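PDB 5WLH: LbaCas13a H328A (C2c2) from Lachnospiraceae bacterium NK4A179, which binds CRISPR RNA, probably processing its precursor, and as a Cas13a enzyme probably uses it to target and cleave RNA at a HEPN nuclease site. Local coordinates for residues D594-V598 with K618-I624; V598-M602 with Q904-V909; F161-K166 with L202-D208; G66-I71 with L101-D105. All coordinates share one frame; numbering follows the deposited sequence.

The four contacts form two pairs at opposite sides of the chain's centre. Contacts 4 and 3 come first along the chain, one after the other, in the N-terminal helical region; their centres are 17 Å apart, and they meet where Leu101 and Leu103 pack on Phe161 and Ile165. Contacts 1 and 2 lie far away, their centres between 64 and 83 Å from the other pair. Both start from helix 588-602, share Val598 and have centres 9 Å apart, joined by the probable Trp619-Gln904 hydrogen bond. Contact 2 is the widest in sequence, bringing helix 901-911 across some 300 residues. Directly after helix 588-602 the sequence fits the RxxxxH motif, consistent with a HEPN1 nuclease site.

Contact 1: D594-V598 with K618-I624; sequences DLKDV and KWNKELI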
loop_
_atom_site.group_PDB
_atom_site.type_symbol
_atom_site.label_atom_id
_atom_site.label_comp_id
_atom_site.label_asym_id
_atom_site.label_seq_id
_atom_site.Cartn_x
_atom_site.Cartn_y
_atom_site.Cartn_z
ATOM N N ASP A 594 -14.506 -4.519 -30.145
ATOM C CA ASP A 594 -13.080 -4.280 -30.296
ATOM C C ASP A 594 -12.511 -3.542 -29.087
ATOM O O ASP A 594 -11.441 -3.900 -28.587
ATOM C CB ASP A 594 -12.816 -3.515 -31.581
ATOM C CG ASP A 594 -12.593 -4.443 -32.760
ATOM O OD1 ASP A 594 -12.650 -5.684 -32.586
ATOM O OD2 ASP A 594 -12.351 -3.928 -33.855
ATOM N N LEU A 595 -13.214 -2.523 -28.600
ATOM C CA LEU A 595 -12.759 -1.832 -27.395
ATOM C C LEU A 595 -12.718 -2.773 -26.195
ATOM O O LEU A 595 -11.766 -2.743 -25.402
ATOM C CB LEU A 595 -13.672 -0.644 -27.105
ATOM C CG LEU A 595 -13.611 0.480 -28.139
ATOM C CD1 LEU A 595 -14.672 1.497 -27.769
ATOM C CD2 LEU A 595 -12.238 1.132 -28.200
ATOM N N LYS A 596 -13.753 -3.604 -26.042
ATOM C CA LYS A 596 -13.762 -4.635 -25.014
ATOM C C LYS A 596 -12.559 -5.559 -25.149
ATOM O O LYS A 596 -11.938 -5.926 -24.148
ATOM C CB LYS A 596 -15.061 -5.440 -25.111
ATOM C CG LYS A 596 -15.187 -6.582 -24.127
ATOM C CD LYS A 596 -16.371 -7.482 -24.481
ATOM C CE LYS A 596 -16.093 -8.351 -25.703
ATOM N NZ LYS A 596 -15.095 -9.444 -25.463
ATOM N N ASP A 597 -12.219 -5.948 -26.383
ATOM C CA ASP A 597 -11.071 -6.821 -26.610
ATOM C C ASP A 597 -9.751 -6.137 -26.269
ATOM O O ASP A 597 -8.820 -6.796 -25.800
ATOM C CB ASP A 597 -11.022 -7.272 -28.067
ATOM C CG ASP A 597 -12.082 -8.287 -28.403
ATOM O OD1 ASP A 597 -12.704 -8.836 -27.469
ATOM O OD2 ASP A 597 -12.295 -8.527 -29.615
ATOM N N VAL A 598 -9.610 -4.843 -26.575
ATOM C CA VAL A 598 -8.388 -4.150 -26.177
ATOM C C VAL A 598 -8.217 -4.228 -24.672
ATOM O O VAL A 598 -7.146 -4.579 -24.167
ATOM C CB VAL A 598 -8.396 -2.685 -26.642
ATOM C CG1 VAL A 598 -7.111 -2.020 -26.160
ATOM C CG2 VAL A 598 -8.510 -2.607 -28.154
ATOM N N LYS A 618 -5.853 -8.758 -31.627
ATOM C CA LYS A 618 -6.869 -9.314 -32.517
ATOM C C LYS A 618 -7.875 -8.277 -32.990
ATOM O O LYS A 618 -8.564 -8.513 -33.991
ATOM C CB LYS A 618 -7.630 -10.444 -31.817
ATOM C CG LYS A 618 -8.737 -9.946 -30.886
ATOM C CD LYS A 618 -9.245 -11.037 -29.951
ATOM C CE LYS A 618 -10.161 -12.013 -30.669
ATOM N NZ LYS A 618 -11.598 -11.626 -30.567
ATOM N N TRP A 619 -7.992 -7.153 -32.286
ATOM C CA TRP A 619 -8.958 -6.124 -32.634
ATOM C C TRP A 619 -8.517 -5.392 -33.897
ATOM O O TRP A 619 -7.469 -5.669 -34.492
ATOM C CB TRP A 619 -9.118 -5.129 -31.484
ATOM C CG TRP A 619 -7.822 -4.482 -31.097
ATOM C CD1 TRP A 619 -7.294 -3.326 -31.603
ATOM C CD2 TRP A 619 -6.886 -4.955 -30.122
ATOM N NE1 TRP A 619 -6.079 -3.057 -31.010
ATOM C CE2 TRP A 619 -5.807 -4.045 -30.101
ATOM C CE3 TRP A 619 -6.854 -6.062 -29.263
ATOM C CZ2 TRP A 619 -4.714 -4.196 -29.243
ATOM C CZ3 TRP A 619 -5.760 -6.213 -28.419
ATOM C CH2 TRP A 619 -4.706 -5.286 -28.417
ATOM N N ASN A 620 -9.323 -4.416 -34.285
ATOM C CA ASN A 620 -9.033 -3.574 -35.438
ATOM C C ASN A 620 -7.984 -2.550 -35.025
ATOM O O ASN A 620 -8.305 -1.453 -34.567
ATOM C CB ASN A 620 -10.305 -2.906 -35.935
ATOM C CG ASN A 620 -10.120 -2.250 -37.271
ATOM O OD1 ASN A 620 -9.014 -1.828 -37.611
ATOM N ND2 ASN A 620 -11.202 -2.155 -38.043
ATOM N N LYS A 621 -6.711 -2.912 -35.192
ATOM C CA LYS A 621 -5.637 -2.017 -34.775
ATOM C C LYS A 621 -5.645 -0.736 -35.583
ATOM O O LYS A 621 -5.283 0.324 -35.066
ATOM C CB LYS A 621 -4.273 -2.699 -34.915
ATOM C CG LYS A 621 -4.127 -4.002 -34.143
ATOM C CD LYS A 621 -2.737 -4.591 -34.382
ATOM C CE LYS A 621 -2.269 -4.344 -35.819
ATOM N NZ LYS A 621 -1.637 -5.548 -36.421
ATOM N N GLU A 622 -6.050 -0.809 -36.851
ATOM C CA GLU A 622 -6.106 0.405 -37.654
ATOM C C GLU A 622 -7.144 1.370 -37.101
ATOM O O GLU A 622 -6.922 2.583 -37.074
ATOM C CB GLU A 622 -6.406 0.055 -39.115
ATOM C CG GLU A 622 -5.249 -0.667 -39.809
ATOM C CD GLU A 622 -5.125 -2.135 -39.409
ATOM O OE1 GLU A 622 -6.163 -2.793 -39.171
ATOM O OE2 GLU A 622 -3.982 -2.630 -39.329
ATOM N N LEU A 623 -8.284 0.845 -36.649
ATOM C CA LEU A 623 -9.312 1.709 -36.079
ATOM C C LEU A 623 -8.809 2.393 -34.810
ATOM O O LEU A 623 -8.861 3.622 -34.692
ATOM C CB LEU A 623 -10.575 0.898 -35.803
ATOM C CG LEU A 623 -11.668 1.560 -34.953
ATOM C CD1 LEU A 623 -12.173 2.870 -35.561
ATOM C CD2 LEU A 623 -12.803 0.574 -34.720
ATOM N N ILE A 624 -8.297 1.607 -33.858
ATOM C CA ILE A 624 -7.821 2.173 -32.596
ATOM C C ILE A 624 -6.704 3.179 -32.848
ATOM O O ILE A 624 -6.685 4.271 -32.267
ATOM C CB ILE A 624 -7.370 1.048 -31.640
ATOM C CG1 ILE A 624 -8.488 0.025 -31.437
ATOM C CG2 ILE A 624 -6.929 1.637 -30.288
ATOM C CD1 ILE A 624 -9.753 0.598 -30.808
#
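Val598 presses its CG2 methyl onto one face of the Trp619 indole, a CH-pi contact in what is probably the helical HEPN1 domain. CG2 lies 3.4 Å from the centroid of the Trp619 five-membered ring, 8° off the ring normal. The flat indole suits this place because its five-membered ring offers the methyl a broad face; it is brought there by CG of Trp619 standing between its backbone N and carbonyl carbon (chi1 57°). Beside it, Leu595 CD2 meets Ile624 CD1 at 3.6 Å, two branched aliphatic side chains packing between helix 588-602 and the start of helix 621-632. Acidic residues grip the polar margin. Asp597 divides its carboxylate: OD2 forms a salt bridge with Lys618 NZ at 3.3 Å, its hydrogen bond weak, while OD1 is bound by Lys596 NZ at 3.2 Å. Farther out, Lys596 NZ also donates to Leu530 O, and Trp619 NE1 is satisfied by Gln904 OE1. Asp594 OD2 accepts a weak bond from Asn620 N at 3.1 Å, at the N-cap residue of helix 621-632. Asn620 caps that helix, its OD1 accepting from Leu623 N at 2.9 Å, with the donor well above the carbonyl plane.

Contact 2: V598-M602 with Q904-V909; sequences VIYSM and QKWYIV
Helix segments 598-602 and 904-909 cross at -110° with their axes 8.8 Å apart, which brings Val598 against Lys905 and Ile599 against Val909. At one end Met602 stretches its chain across the gap, and its CE methyl settles over the centre of the Trp906 six-membered ring, 3.4 Å from the centroid. SD of Met602 stands above the same face at a greater distance, a Met-aromatic contact, and leans on Val909 CG2 at 3.6 Å. The long, unbranched methionine suits this reach, because Trp906 itself starts out pointing away. At the other end the CG1 methyl of Val598, anti to its backbone N (chi1 179°), is turned to helix 901-911 and touches Ile908 CB at 3.6 Å. Ile599 CG1 meets Ile908 CG2 at 3.8 Å. Between these ends the extended methylenes of Lys905 pass Ser601, whose OG approaches Lys905 CD to 3.2 Å yet donates to Val598 O, 2.6 Å away, within its own helix. Lys905 carries its charge onward to salt bridges with Asp605 and Glu902. The two segments thus hold together by apolar and aromatic packing, while the serine hydroxyl and the lysine ammonium find their partners within their own helix or beyond the interface.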
loop_
_atom_site.group_PDB
_atom_site.type_symbol
_atom_site.label_atom_id
_atom_site.label_comp_id
_atom_site.label_asym_id
_atom_site.label_seq_id
_atom_site.Cartn_x
_atom_site.Cartn_y
_atom_site.Cartn_z
ATOM N N VAL A 598 -9.610 -4.843 -26.575
ATOM C CA VAL A 598 -8.388 -4.150 -26.177
ATOM C C VAL A 598 -8.217 -4.228 -24.672
ATOM O O VAL A 598 -7.146 -4.579 -24.167
ATOM C CB VAL A 598 -8.396 -2.685 -26.642
ATOM C CG1 VAL A 598 -7.111 -2.020 -26.160
ATOM C CG2 VAL A 598 -8.510 -2.607 -28.154
ATOM N N ILE A 599 -9.280 -3.898 -23.936
ATOM C CA ILE A 599 -9.185 -3.856 -22.479
ATOM C C ILE A 599 -8.894 -5.245 -21.945
ATOM O O ILE A 599 -8.011 -5.429 -21.101
ATOM C CB ILE A 599 -10.472 -3.276 -21.867
ATOM C CG1 ILE A 599 -10.647 -1.819 -22.281
ATOM C CG2 ILE A 599 -10.475 -3.391 -20.309
ATOM C CD1 ILE A 599 -12.043 -1.284 -21.979
ATOM N N TYR A 600 -9.638 -6.243 -22.442
ATOM C CA TYR A 600 -9.438 -7.614 -22.001
ATOM C C TYR A 600 -7.997 -8.058 -22.223
ATOM O O TYR A 600 -7.441 -8.793 -21.407
ATOM C CB TYR A 600 -10.398 -8.560 -22.728
ATOM C CG TYR A 600 -10.137 -9.991 -22.357
ATOM C CD1 TYR A 600 -10.538 -10.484 -21.124
ATOM C CD2 TYR A 600 -9.439 -10.834 -23.217
ATOM C CE1 TYR A 600 -10.269 -11.783 -20.757
ATOM C CE2 TYR A 600 -9.174 -12.134 -22.873
ATOM C CZ TYR A 600 -9.584 -12.603 -21.643
ATOM O OH TYR A 600 -9.299 -13.886 -21.306
ATOM N N SER A 601 -7.381 -7.628 -23.326
ATOM C CA SER A 601 -6.033 -8.082 -23.629
ATOM C C SER A 601 -5.028 -7.604 -22.595
ATOM O O SER A 601 -3.946 -8.181 -22.494
ATOM C CB SER A 601 -5.600 -7.632 -25.024
ATOM O OG SER A 601 -5.357 -6.247 -25.085
ATOM N N MET A 602 -5.377 -6.587 -21.813
ATOM C CA MET A 602 -4.504 -6.140 -20.744
ATOM C C MET A 602 -4.758 -6.878 -19.437
ATOM O O MET A 602 -3.934 -6.791 -18.522
ATOM C CB MET A 602 -4.667 -4.629 -20.522
ATOM C CG MET A 602 -3.408 -3.976 -19.974
ATOM S SD MET A 602 -3.466 -2.184 -20.099
ATOM C CE MET A 602 -1.713 -1.851 -20.158
ATOM N N GLN A 904 -1.589 0.652 -27.845
ATOM C CA GLN A 904 -3.039 0.775 -27.977
ATOM C C GLN A 904 -3.769 0.330 -26.708
ATOM O O GLN A 904 -4.794 0.915 -26.336
ATOM C CB GLN A 904 -3.509 -0.003 -29.201
ATOM C CG GLN A 904 -2.974 0.641 -30.497
ATOM C CD GLN A 904 -3.437 -0.095 -31.752
ATOM O OE1 GLN A 904 -4.301 -0.964 -31.693
ATOM N NE2 GLN A 904 -2.822 0.225 -32.879
ATOM N N LYS A 905 -3.265 -0.701 -26.034
ATOM C CA LYS A 905 -3.873 -1.115 -24.773
ATOM C C LYS A 905 -3.771 -0.020 -23.719
ATOM O O LYS A 905 -4.752 0.280 -23.027
ATOM C CB LYS A 905 -3.209 -2.382 -24.240
ATOM C CG LYS A 905 -3.357 -3.624 -25.084
ATOM C CD LYS A 905 -2.649 -4.742 -24.312
ATOM C CE LYS A 905 -2.183 -5.839 -25.210
ATOM N NZ LYS A 905 -1.347 -6.779 -24.426
ATOM N N TRP A 906 -2.571 0.537 -23.527
ATOM C CA TRP A 906 -2.424 1.611 -22.542
ATOM C C TRP A 906 -3.354 2.763 -22.872
ATOM O O TRP A 906 -3.938 3.388 -21.981
ATOM C CB TRP A 906 -0.984 2.116 -22.500
ATOM C CG TRP A 906 -0.063 1.178 -21.850
ATOM C CD1 TRP A 906 0.786 0.306 -22.468
ATOM C CD2 TRP A 906 0.117 0.989 -20.443
ATOM N NE1 TRP A 906 1.489 -0.414 -21.530
ATOM C CE2 TRP A 906 1.100 -0.009 -20.279
ATOM C CE3 TRP A 906 -0.454 1.570 -19.308
ATOM C CZ2 TRP A 906 1.517 -0.448 -19.025
ATOM C CZ3 TRP A 906 -0.031 1.140 -18.062
ATOM C CH2 TRP A 906 0.944 0.142 -17.931
ATOM N N TYR A 907 -3.481 3.066 -24.159
ATOM C CA TYR A 907 -4.388 4.105 -24.608
ATOM C C TYR A 907 -5.818 3.826 -24.180
ATOM O O TYR A 907 -6.430 4.630 -23.467
ATOM C CB TYR A 907 -4.295 4.224 -26.125
ATOM C CG TYR A 907 -5.322 5.140 -26.730
ATOM C CD1 TYR A 907 -5.605 6.384 -26.165
ATOM C CD2 TYR A 907 -5.983 4.777 -27.902
ATOM C CE1 TYR A 907 -6.551 7.228 -26.742
ATOM C CE2 TYR A 907 -6.915 5.606 -28.483
ATOM C CZ TYR A 907 -7.191 6.837 -27.913
ATOM O OH TYR A 907 -8.124 7.666 -28.507
ATOM N N ILE A 908 -6.383 2.704 -24.633
ATOM C CA ILE A 908 -7.800 2.456 -24.376
ATOM C C ILE A 908 -8.062 2.286 -22.882
ATOM O O ILE A 908 -9.051 2.802 -22.358
ATOM C CB ILE A 908 -8.289 1.243 -25.184
ATOM C CG1 ILE A 908 -8.215 1.566 -26.684
ATOM C CG2 ILE A 908 -9.718 0.853 -24.785
ATOM C CD1 ILE A 908 -9.087 2.796 -27.080
ATOM N N VAL A 909 -7.195 1.561 -22.167
ATOM C CA VAL A 909 -7.447 1.363 -20.740
ATOM C C VAL A 909 -7.423 2.700 -20.005
ATOM O O VAL A 909 -8.355 3.023 -19.260
ATOM C CB VAL A 909 -6.454 0.351 -20.138
ATOM C CG1 VAL A 909 -6.536 0.363 -18.603
ATOM C CG2 VAL A 909 -6.792 -1.035 -20.635
#

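Contact 3: F161-K166 with L202-D208; sequences FINRIK and LLMNAFD
Lys166 reaches over to the C-terminal end of helix 193-206, where a Schellman motif closes the helix. Its NZ donates to Ala206 O at 3.3 Å, nearly along the C=O axis (177°), and makes a long salt bridge to Asp208 OD2 at 3.8 Å. With CG between backbone N and carbonyl carbon (chi1 78°), the lysine is directed at this helix end. An alanine in its place would lose the ammonium group, and Ala206 O and Asp208 would probably be left without this donor and positive charge. The turn satisfies other carbonyls itself: Asp208, at positive phi, donates its N to Asn205 O at 3.2 Å, and Leu209 N bonds Met204 O. Asn205 ND2 is taken by Glu158. Beneath these polar groups the helices pack on aliphatic carbon. Ile165 CD1 touches Leu202 CD2 at 3.7 Å, and the small Ala206 lets Ile162 come close, with Ile162 CG1 3.7 Å from Ala206 CB and 3.6 Å from Leu202 CD1.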
loop_
_atom_site.group_PDB
_atom_site.type_symbol
_atom_site.label_atom_id
_atom_site.label_comp_id
_atom_site.label_asym_id
_atom_site.label_seq_id
_atom_site.Cartn_x
_atom_site.Cartn_y
_atom_site.Cartn_z
ATOM N N PHE A 161 25.828 4.037 43.623
ATOM C CA PHE A 161 24.637 4.324 42.833
ATOM C C PHE A 161 23.576 5.019 43.679
ATOM O O PHE A 161 22.938 5.978 43.229
ATOM C CB PHE A 161 24.091 3.029 42.214
ATOM C CG PHE A 161 24.628 2.729 40.826
ATOM C CD1 PHE A 161 25.988 2.606 40.598
ATOM C CD2 PHE A 161 23.756 2.551 39.755
ATOM C CE1 PHE A 161 26.481 2.320 39.319
ATOM C CE2 PHE A 161 24.237 2.267 38.484
ATOM C CZ PHE A 161 25.594 2.146 38.265
ATOM N N ILE A 162 23.383 4.560 44.919
ATOM C CA ILE A 162 22.411 5.198 45.802
ATOM C C ILE A 162 22.811 6.646 46.062
ATOM O O ILE A 162 21.970 7.552 46.057
ATOM C CB ILE A 162 22.270 4.393 47.109
ATOM C CG1 ILE A 162 21.392 3.157 46.883
ATOM C CG2 ILE A 162 21.723 5.272 48.256
ATOM C CD1 ILE A 162 21.326 2.215 48.065
ATOM N N ASN A 163 24.109 6.887 46.260
ATOM C CA ASN A 163 24.586 8.246 46.494
ATOM C C ASN A 163 24.391 9.123 45.265
ATOM O O ASN A 163 23.948 10.269 45.380
ATOM C CB ASN A 163 26.059 8.225 46.906
ATOM C CG ASN A 163 26.269 7.653 48.288
ATOM O OD1 ASN A 163 25.350 7.625 49.113
ATOM N ND2 ASN A 163 27.487 7.190 48.554
ATOM N N ARG A 164 24.718 8.610 44.079
ATOM C CA ARG A 164 24.530 9.412 42.877
ATOM C C ARG A 164 23.049 9.659 42.609
ATOM O O ARG A 164 22.665 10.748 42.162
ATOM C CB ARG A 164 25.204 8.730 41.685
ATOM C CG ARG A 164 26.720 8.629 41.800
ATOM C CD ARG A 164 27.381 9.999 41.931
ATOM N NE ARG A 164 27.375 10.732 40.667
ATOM C CZ ARG A 164 28.467 11.100 39.999
ATOM N NH1 ARG A 164 28.351 11.765 38.854
ATOM N NH2 ARG A 164 29.676 10.807 40.471
ATOM N N ILE A 165 22.200 8.674 42.917
ATOM C CA ILE A 165 20.770 8.788 42.636
ATOM C C ILE A 165 20.114 9.832 43.539
ATOM O O ILE A 165 19.252 10.598 43.092
ATOM C CB ILE A 165 20.093 7.410 42.773
ATOM C CG1 ILE A 165 20.408 6.539 41.555
ATOM C CG2 ILE A 165 18.587 7.545 42.940
ATOM C CD1 ILE A 165 20.082 5.071 41.773
ATOM N N LYS A 166 20.492 9.879 44.813
ATOM C CA LYS A 166 19.852 10.808 45.738
ATOM C C LYS A 166 20.627 12.110 45.916
ATOM O O LYS A 166 20.179 12.984 46.667
ATOM C CB LYS A 166 19.635 10.136 47.101
ATOM C CG LYS A 166 20.868 10.049 47.980
ATOM C CD LYS A 166 20.595 9.198 49.218
ATOM C CE LYS A 166 19.531 9.823 50.104
ATOM N NZ LYS A 166 19.110 8.900 51.195
ATOM N N LEU A 202 17.042 -1.272 44.235
ATOM C CA LEU A 202 18.019 -0.215 44.450
ATOM C C LEU A 202 17.346 1.092 44.849
ATOM O O LEU A 202 17.798 1.768 45.781
ATOM C CB LEU A 202 18.839 -0.030 43.177
ATOM C CG LEU A 202 19.709 1.212 43.059
ATOM C CD1 LEU A 202 20.835 1.096 44.015
ATOM C CD2 LEU A 202 20.240 1.328 41.635
ATOM N N LEU A 203 16.263 1.465 44.163
ATOM C CA LEU A 203 15.602 2.733 44.467
ATOM C C LEU A 203 14.922 2.696 45.828
ATOM O O LEU A 203 14.883 3.708 46.539
ATOM C CB LEU A 203 14.583 3.071 43.380
ATOM C CG LEU A 203 15.229 3.492 42.060
ATOM C CD1 LEU A 203 14.185 3.522 40.950
ATOM C CD2 LEU A 203 15.888 4.856 42.234
ATOM N N MET A 204 14.348 1.550 46.198
ATOM C CA MET A 204 13.748 1.448 47.527
ATOM C C MET A 204 14.808 1.548 48.616
ATOM O O MET A 204 14.589 2.205 49.645
ATOM C CB MET A 204 12.948 0.150 47.649
ATOM C CG MET A 204 11.725 0.096 46.719
ATOM S SD MET A 204 10.342 1.162 47.189
ATOM C CE MET A 204 9.633 0.226 48.555
ATOM N N ASN A 205 15.964 0.912 48.407
ATOM C CA ASN A 205 17.071 1.067 49.340
ATOM C C ASN A 205 17.577 2.505 49.354
ATOM O O ASN A 205 17.902 3.047 50.419
ATOM C CB ASN A 205 18.209 0.104 48.986
ATOM C CG ASN A 205 17.805 -1.369 49.128
ATOM O OD1 ASN A 205 16.799 -1.686 49.766
ATOM N ND2 ASN A 205 18.587 -2.270 48.522
ATOM N N ALA A 206 17.651 3.143 48.180
ATOM C CA ALA A 206 18.145 4.516 48.119
ATOM C C ALA A 206 17.272 5.456 48.934
ATOM O O ALA A 206 17.776 6.374 49.591
ATOM C CB ALA A 206 18.211 4.995 46.670
ATOM N N PHE A 207 15.960 5.257 48.893
ATOM C CA PHE A 207 15.037 6.150 49.571
ATOM C C PHE A 207 14.565 5.596 50.909
ATOM O O PHE A 207 13.558 6.067 51.448
ATOM C CB PHE A 207 13.874 6.475 48.639
ATOM C CG PHE A 207 14.303 7.296 47.454
ATOM C CD1 PHE A 207 14.722 8.607 47.633
ATOM C CD2 PHE A 207 14.339 6.755 46.178
ATOM C CE1 PHE A 207 15.136 9.371 46.560
ATOM C CE2 PHE A 207 14.751 7.517 45.098
ATOM C CZ PHE A 207 15.152 8.828 45.293
ATOM N N ASP A 208 15.299 4.624 51.455
ATOM C CA ASP A 208 15.072 4.073 52.796
ATOM C C ASP A 208 13.625 3.625 52.995
ATOM O O ASP A 208 12.998 3.901 54.020
ATOM C CB ASP A 208 15.488 5.078 53.871
ATOM C CG ASP A 208 16.946 5.469 53.760
ATOM O OD1 ASP A 208 17.804 4.563 53.807
ATOM O OD2 ASP A 208 17.236 6.680 53.623
#

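Contact 4: G66-I71 with L101-D105; sequences GKLYRI and LVLSD
Arg70 spreads its guanidinium flat beneath the CG1 methyl of Val102, with NH1 of Arg70 3.5 Å from CG1 of Val102, where a type I beta turn (Gly66 to Tyr69) and the chain following it face the start of helix 103-107. A bend at chi2 (-82°) folds the arginine chain so that NH1 also donates to Tyr69 O at 2.9 Å, a partner lying in the guanidinium plane; NE is bound by Asn96 O. Were a leucine to stand here, Tyr69 O would probably lose one of its three donors and Val102 CG1 the flat group it rests on. The other two donors are waters. One, 2.8 Å from Tyr69 O, accepts from Leu103 N and also donates to Leu101 O; the other accepts from Ser104 N. Val102, the N-cap residue, has no polar side chain to cap with, and these waters serve the first helical N-H groups instead. On the flanks the side chains meet by carbon. The Tyr69 ring approaches Leu103 CD1 obliquely, while its hydroxyl bonds Asp229. Lys67 lays its methylenes along Ser104, with Lys67 CG 3.6 Å from Ser104 CB. Ile71 CG1 crosses to Leu101 CD2 at 3.5 Å, beside a water that accepts from Ile71 N at 2.8 Å and donates to Leu101 O at 2.7 Å.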
loop_
_atom_site.group_PDB
_atom_site.type_symbol
_atom_site.label_atom_id
_atom_site.label_comp_id
_atom_site.label_asym_id
_atom_site.label_seq_id
_atom_site.Cartn_x
_atom_site.Cartn_y
_atom_site.Cartn_z
ATOM N N GLY A 66 27.177 6.886 23.958
ATOM C CA GLY A 66 27.772 6.614 25.258
ATOM C C GLY A 66 27.538 7.715 26.276
ATOM O O GLY A 66 27.057 7.462 27.382
ATOM N N LYS A 67 27.874 8.952 25.923
ATOM C CA LYS A 67 27.922 9.991 26.944
ATOM C C LYS A 67 26.565 10.630 27.215
ATOM O O LYS A 67 26.416 11.331 28.224
ATOM C CB LYS A 67 28.960 11.056 26.565
ATOM C CG LYS A 67 30.367 10.767 27.118
ATOM C CD LYS A 67 30.715 9.277 27.021
ATOM C CE LYS A 67 31.982 8.916 27.766
ATOM N NZ LYS A 67 32.496 7.592 27.318
ATOM N N LEU A 68 25.569 10.393 26.367
ATOM C CA LEU A 68 24.203 10.790 26.673
ATOM C C LEU A 68 23.428 9.693 27.401
ATOM O O LEU A 68 22.226 9.848 27.630
ATOM C CB LEU A 68 23.473 11.192 25.390
ATOM C CG LEU A 68 23.795 12.591 24.851
ATOM C CD1 LEU A 68 23.075 12.836 23.531
ATOM C CD2 LEU A 68 23.439 13.668 25.870
ATOM N N TYR A 69 24.090 8.598 27.771
ATOM C CA TYR A 69 23.410 7.471 28.401
ATOM C C TYR A 69 22.811 7.884 29.741
ATOM O O TYR A 69 23.506 8.430 30.603
ATOM C CB TYR A 69 24.394 6.314 28.587
ATOM C CG TYR A 69 23.767 5.030 29.069
ATOM C CD1 TYR A 69 23.462 4.845 30.415
ATOM C CD2 TYR A 69 23.485 3.998 28.184
ATOM C CE1 TYR A 69 22.888 3.676 30.858
ATOM C CE2 TYR A 69 22.921 2.819 28.622
ATOM C CZ TYR A 69 22.621 2.663 29.958
ATOM O OH TYR A 69 22.051 1.488 30.395
ATOM N N ARG A 70 21.512 7.630 29.902
ATOM C CA ARG A 70 20.801 7.852 31.153
ATOM C C ARG A 70 19.853 6.693 31.406
ATOM O O ARG A 70 19.242 6.169 30.470
ATOM C CB ARG A 70 20.007 9.170 31.147
ATOM C CG ARG A 70 20.854 10.409 30.881
ATOM C CD ARG A 70 21.545 10.867 32.154
ATOM N NE ARG A 70 22.242 12.141 31.999
ATOM C CZ ARG A 70 23.416 12.283 31.390
ATOM N NH1 ARG A 70 24.020 11.229 30.854
ATOM N NH2 ARG A 70 23.984 13.485 31.311
ATOM N N ILE A 71 19.731 6.310 32.681
ATOM C CA ILE A 71 18.836 5.220 33.065
ATOM C C ILE A 71 17.396 5.549 32.687
ATOM O O ILE A 71 16.635 4.674 32.251
ATOM C CB ILE A 71 18.974 4.934 34.574
ATOM C CG1 ILE A 71 20.399 4.488 34.910
ATOM C CG2 ILE A 71 17.947 3.908 35.035
ATOM C CD1 ILE A 71 20.862 3.302 34.130
ATOM N N LEU A 101 23.058 10.323 38.510
ATOM C CA LEU A 101 23.439 9.036 37.926
ATOM C C LEU A 101 23.792 9.257 36.457
ATOM O O LEU A 101 23.018 8.983 35.536
ATOM C CB LEU A 101 22.326 8.013 38.098
ATOM C CG LEU A 101 22.719 6.562 37.826
ATOM C CD1 LEU A 101 23.891 6.140 38.699
ATOM C CD2 LEU A 101 21.533 5.645 38.049
ATOM N N VAL A 102 24.997 9.769 36.245
ATOM C CA VAL A 102 25.541 10.024 34.918
ATOM C C VAL A 102 26.733 9.093 34.753
ATOM O O VAL A 102 27.832 9.371 35.251
ATOM C CB VAL A 102 25.935 11.491 34.735
ATOM C CG1 VAL A 102 26.495 11.721 33.335
ATOM C CG2 VAL A 102 24.737 12.370 35.000
ATOM N N LEU A 103 26.509 7.977 34.054
ATOM C CA LEU A 103 27.518 6.926 33.978
ATOM C C LEU A 103 28.802 7.424 33.334
ATOM O O LEU A 103 29.898 7.014 33.729
ATOM C CB LEU A 103 26.966 5.733 33.198
ATOM C CG LEU A 103 26.439 4.560 34.016
ATOM C CD1 LEU A 103 26.488 3.298 33.177
ATOM C CD2 LEU A 103 27.251 4.397 35.297
ATOM N N SER A 104 28.685 8.295 32.328
ATOM C CA SER A 104 29.874 8.793 31.641
ATOM C C SER A 104 30.775 9.558 32.596
ATOM O O SER A 104 32.003 9.438 32.528
ATOM C CB SER A 104 29.477 9.680 30.459
ATOM O OG SER A 104 28.564 10.688 30.862
ATOM N N ASP A 105 30.184 10.345 33.499
ATOM C CA ASP A 105 30.983 11.046 34.498
ATOM C C ASP A 105 31.570 10.076 35.517
ATOM O O ASP A 105 32.751 10.176 35.869
ATOM C CB ASP A 105 30.138 12.113 35.197
ATOM C CG ASP A 105 29.640 13.182 34.240
ATOM O OD1 ASP A 105 30.194 13.291 33.125
ATOM O OD2 ASP A 105 28.689 13.910 34.597
HETATM O O HOH W 1 32.630 7.052 30.681
HETATM O O HOH W 2 23.746 7.452 33.237
HETATM O O HOH W 3 26.318 8.858 30.813
HETATM O O HOH W 4 20.571 8.147 34.686
#